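Local coordinates for protein pentalenene synthase (Streptomyces chartreusis NRRL 3882, PDB 6Q4S) that probably converts (2E,6E)-farnesyl diphosphate, with magnesium as cofactor, into the bicyclic sesquiterpenol 7-epi-alpha-eudesmol by way of a 1,10-cyclization, at residues V181-H184 with H185-A189; E299-Q302 with H303-G307. One frame throughout, in Å; residues are numbered along the deposited sequence.

Contact 1 of 2, residues V181-H184 with H185-A189; sequences VGIH and HSIDA
The carbonyl oxygen of G182 takes one hydrogen bond and lies against one ring, both from the first turn of helix 183-194. S186 donates its hydroxyl proton to it, with OG 2.6 Å from G182 O and tilted only slightly from the carbonyl plane. The H185 imidazole meets the same oxygen with a ring face, G182 O standing 3.0 Å above the plane and displaced toward the rim; although NE2 is close, the angle is too poor for a bond. This fit depends on the H185 first torsion (chi1 63°), which sets CG between the backbone N and the carbonyl carbon and folds the ring back under the G182 peptide. W146 and F149 meet the same imidazole with their rings. G182 lies where helix 170-180 has ended, leaving helical angles with a positive phi of 76°, which favours glycine, before helix 183-194 begins; a beta carbon here would sit tightly against H185 NE2. This break is consistent with the helix G break of class I terpene synthases.

Regular helical pairing follows, with I187 N bonded to I183 O and D188 N to H184 O, each at 3.0 Å. I183 CG2 presses on I187 CD1 at 3.5 Å, tighter than usual for two carbons. The D188 carboxylate lies beside H184 O, acceptors whose closeness salt bridges from R212 and R141 to OD1 probably ease; S145 bonds OD2, and H184 NE2 is hydrogen-bonded to D213 OD1. The S186 hydroxyl thus satisfies G182 O at the helix start, while the H185 ring probably limits how the peptide can turn.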
loop_
_atom_site.group_PDB
_atom_site.type_symbol
_atom_site.label_atom_id
_atom_site.label_comp_id
_atom_site.label_asym_id
_atom_site.label_seq_id
_atom_site.Cartn_x
_atom_site.Cartn_y
_atom_site.Cartn_z
ATOM N N VAL A 181 15.947 -6.117 -0.902
ATOM C CA VAL A 181 16.005 -7.530 -0.484
ATOM C C VAL A 181 14.590 -8.129 -0.252
ATOM O O VAL A 181 14.431 -9.320 -0.382
ATOM C CB VAL A 181 16.893 -7.730 0.734
ATOM C CG1 VAL A 181 16.263 -7.208 1.990
ATOM C CG2 VAL A 181 17.255 -9.197 0.937
ATOM N N GLY A 182 13.593 -7.303 0.053
ATOM C CA GLY A 182 12.184 -7.784 -0.031
ATOM C C GLY A 182 11.763 -8.711 1.133
ATOM O O GLY A 182 10.904 -9.631 0.990
ATOM N N ILE A 183 12.316 -8.442 2.294
ATOM C CA ILE A 183 12.143 -9.306 3.424
ATOM C C ILE A 183 10.965 -8.862 4.293
ATOM O O ILE A 183 10.424 -9.650 5.061
ATOM C CB ILE A 183 13.456 -9.324 4.243
ATOM C CG1 ILE A 183 14.458 -10.252 3.573
ATOM C CG2 ILE A 183 13.249 -9.777 5.656
ATOM C CD1 ILE A 183 13.981 -11.698 3.357
ATOM N N HIS A 184 10.582 -7.585 4.244
ATOM C CA HIS A 184 9.440 -7.163 5.029
ATOM C C HIS A 184 8.167 -7.959 4.627
ATOM O O HIS A 184 7.435 -8.444 5.508
ATOM C CB HIS A 184 9.210 -5.645 4.896
ATOM C CG HIS A 184 10.258 -4.840 5.618
ATOM N ND1 HIS A 184 11.536 -4.652 5.129
ATOM C CD2 HIS A 184 10.215 -4.204 6.811
ATOM C CE1 HIS A 184 12.229 -3.937 6.007
ATOM N NE2 HIS A 184 11.442 -3.646 7.026
ATOM N N HIS A 185 7.888 -8.027 3.326
ATOM C CA HIS A 185 6.669 -8.732 2.844
ATOM C C HIS A 185 6.846 -10.245 3.067
ATOM O O HIS A 185 5.828 -10.998 3.292
ATOM C CB HIS A 185 6.316 -8.431 1.380
ATOM C CG HIS A 185 7.344 -8.858 0.391
ATOM N ND1 HIS A 185 7.491 -10.168 -0.033
ATOM C CD2 HIS A 185 8.212 -8.136 -0.355
ATOM C CE1 HIS A 185 8.446 -10.241 -0.928
ATOM N NE2 HIS A 185 8.876 -9.013 -1.161
ATOM N N SER A 186 8.113 -10.692 2.982
ATOM C CA SER A 186 8.429 -12.134 3.241
ATOM C C SER A 186 8.055 -12.551 4.648
ATOM O O SER A 186 7.481 -13.658 4.828
ATOM C CB SER A 186 9.869 -12.469 2.861
ATOM O OG SER A 186 10.129 -12.065 1.532
ATOM N N ILE A 187 8.362 -11.696 5.626
ATOM C CA ILE A 187 7.997 -11.892 7.024
ATOM C C ILE A 187 6.501 -11.797 7.215
ATOM O O ILE A 187 5.880 -12.671 7.870
ATOM C CB ILE A 187 8.708 -10.907 7.952
ATOM C CG1 ILE A 187 10.208 -11.250 8.030
ATOM C CG2 ILE A 187 8.129 -10.963 9.377
ATOM C CD1 ILE A 187 11.081 -10.048 8.389
ATOM N N ASP A 188 5.885 -10.807 6.567
ATOM C CA ASP A 188 4.426 -10.645 6.635
ATOM C C ASP A 188 3.729 -11.965 6.234
ATOM O O ASP A 188 2.752 -12.337 6.838
ATOM C CB ASP A 188 3.929 -9.546 5.704
ATOM C CG ASP A 188 4.389 -8.146 6.096
ATOM O OD1 ASP A 188 4.682 -7.864 7.274
ATOM O OD2 ASP A 188 4.399 -7.291 5.209
ATOM N N ALA A 189 4.235 -12.665 5.232
ATOM C CA ALA A 189 3.536 -13.820 4.774
ATOM C C ALA A 189 3.608 -14.962 5.806
ATOM O O ALA A 189 2.915 -15.966 5.626
ATOM C CB ALA A 189 4.089 -14.306 3.461
#

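Contact 2 of 2, residues E299-Q302 with H303-G307; sequences EAIQ and HWING
Helix 288-313 belongs to the all-helical fold of class I terpene synthases, and its turn from E299 to H303 shows how a side chain can fold back over the carbonyl of the residue four before it. The H303 imidazole lies over the E299 carbonyl, with E299 O 3.0 Å above the plane and over the ring centre. That oxygen also accepts the ordinary helical bond from H303 N at 2.8 Å, so one residue covers it with both its N-H and its ring. With CG opposite the carbonyl carbon (chi1 -57°), the H303 ring is carried back toward the preceding turn, where CE1 comes within 3.9 Å of E299 CB.

Beyond the ring a water closes the bridge: it lies in the imidazole plane at the edge, 2.8 Å from H303 NE2, and donates to E299 OE1 at 2.5 Å. The extended E299 chain delivers its carboxylate to this water and to two arginines, OE1 pairing with R194 and OE2 with R295. Were H303 an alanine, the water would probably lose its NE2 partner and the E299 carbonyl its ring cover. The H60 ring also meets the imidazole, and P59 touches the side chain.

Round the helix, I301 and I305 lie side by side and point the same way, CG2 of I301 3.9 Å from CD1 of I305. Both pack on A215 of helix 206-228 and on Y270 of helix 252-284. Their backbones are tied by a nearly straight bond from I305 N to I301 O (169°). The W304 amide is shared: W304 N bonds A300 O at 3.2 Å and reaches I301 O in a weak, strongly bent bond.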
loop_
_atom_site.group_PDB
_atom_site.type_symbol
_atom_site.label_atom_id
_atom_site.label_comp_id
_atom_site.label_asym_id
_atom_site.label_seq_id
_atom_site.Cartn_x
_atom_site.Cartn_y
_atom_site.Cartn_z
ATOM N N GLU A 299 9.209 -15.722 15.552
ATOM C CA GLU A 299 9.652 -16.941 14.902
ATOM C C GLU A 299 9.637 -16.892 13.378
ATOM O O GLU A 299 10.504 -17.515 12.756
ATOM C CB GLU A 299 8.909 -18.187 15.426
ATOM C CG GLU A 299 9.138 -18.448 16.907
ATOM C CD GLU A 299 8.327 -19.647 17.450
ATOM O OE1 GLU A 299 7.823 -20.578 16.706
ATOM O OE2 GLU A 299 8.190 -19.636 18.673
ATOM N N ALA A 300 8.658 -16.193 12.784
ATOM C CA ALA A 300 8.617 -16.006 11.352
ATOM C C ALA A 300 9.926 -15.264 10.877
ATOM O O ALA A 300 10.464 -15.606 9.861
ATOM C CB ALA A 300 7.361 -15.188 10.929
ATOM N N ILE A 301 10.408 -14.321 11.662
ATOM C CA ILE A 301 11.654 -13.625 11.337
ATOM C C ILE A 301 12.807 -14.636 11.398
ATOM O O ILE A 301 13.562 -14.754 10.446
ATOM C CB ILE A 301 11.932 -12.417 12.230
ATOM C CG1 ILE A 301 10.801 -11.395 12.140
ATOM C CG2 ILE A 301 13.263 -11.791 11.746
ATOM C CD1 ILE A 301 10.904 -10.294 13.148
ATOM N N GLN A 302 12.860 -15.453 12.460
ATOM C CA GLN A 302 13.924 -16.465 12.587
ATOM C C GLN A 302 13.899 -17.470 11.467
ATOM O O GLN A 302 14.942 -17.892 10.923
ATOM C CB GLN A 302 13.782 -17.208 13.903
ATOM C CG GLN A 302 13.783 -16.346 15.151
ATOM C CD GLN A 302 13.514 -17.159 16.455
ATOM O OE1 GLN A 302 13.065 -18.299 16.430
ATOM N NE2 GLN A 302 13.830 -16.561 17.577
ATOM N N HIS A 303 12.704 -17.870 11.063
ATOM C CA HIS A 303 12.620 -18.783 9.954
ATOM C C HIS A 303 13.252 -18.200 8.716
ATOM O O HIS A 303 13.816 -18.955 7.896
ATOM C CB HIS A 303 11.154 -19.240 9.656
ATOM C CG HIS A 303 10.459 -19.877 10.834
ATOM N ND1 HIS A 303 9.101 -19.774 11.055
ATOM C CD2 HIS A 303 10.950 -20.621 11.858
ATOM C CE1 HIS A 303 8.793 -20.390 12.180
ATOM N NE2 HIS A 303 9.901 -20.894 12.697
ATOM N N TRP A 304 13.095 -16.873 8.530
ATOM C CA TRP A 304 13.652 -16.269 7.350
ATOM C C TRP A 304 15.201 -16.170 7.432
ATOM O O TRP A 304 15.901 -16.509 6.477
ATOM C CB TRP A 304 12.996 -14.910 7.052
ATOM C CG TRP A 304 12.100 -15.102 5.956
ATOM C CD1 TRP A 304 10.701 -15.325 6.009
ATOM C CD2 TRP A 304 12.478 -15.272 4.605
ATOM N NE1 TRP A 304 10.229 -15.580 4.758
ATOM C CE2 TRP A 304 11.272 -15.552 3.864
ATOM C CE3 TRP A 304 13.703 -15.199 3.927
ATOM C CZ2 TRP A 304 11.270 -15.763 2.502
ATOM C CZ3 TRP A 304 13.704 -15.411 2.528
ATOM C CH2 TRP A 304 12.469 -15.675 1.835
ATOM N N ILE A 305 15.699 -15.625 8.523
ATOM C CA ILE A 305 17.157 -15.470 8.673
ATOM C C ILE A 305 17.834 -16.846 8.590
ATOM O O ILE A 305 18.727 -17.048 7.739
ATOM C CB ILE A 305 17.541 -14.792 9.999
ATOM C CG1 ILE A 305 16.970 -13.399 10.080
ATOM C CG2 ILE A 305 19.077 -14.782 10.115
ATOM C CD1 ILE A 305 17.048 -12.764 11.469
ATOM N N ASN A 306 17.321 -17.834 9.346
ATOM C CA ASN A 306 17.973 -19.159 9.382
ATOM C C ASN A 306 17.775 -19.979 8.152
ATOM O O ASN A 306 18.755 -20.570 7.586
ATOM C CB ASN A 306 17.563 -19.923 10.591
ATOM C CG ASN A 306 18.612 -20.978 10.979
ATOM O OD1 ASN A 306 19.800 -20.672 11.159
ATOM N ND2 ASN A 306 18.169 -22.221 11.100
ATOM N N GLY A 307 16.543 -19.936 7.639
ATOM C CA GLY A 307 16.193 -20.730 6.492
ATOM C C GLY A 307 16.844 -20.248 5.240
ATOM O O GLY A 307 17.233 -21.031 4.348
HETATM O O HOH W 1 8.533 -22.154 14.854
#

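Overall arrangement
Contacts 1 and 2 lie in series along the chain, yet their helices, 183-194 and 288-313, pack against each other with contact centres about 11 Å apart. W304 is the principal joint: its CE3 meets I183 CD1 at 3.6 Å, and its NE1 packs near S186 O, 3.4 Å away. Beside it, I187 CG2 rests on I301 CG1 at 3.9 Å. Both contacts reach toward the probable active site, contact 2 through W304. The side chains of I183 and W304 each lie about 7 Å from that of N223, a probable magnesium ligand, while G182 is about 7 Å from the side chain of R177, which probably binds the substrate.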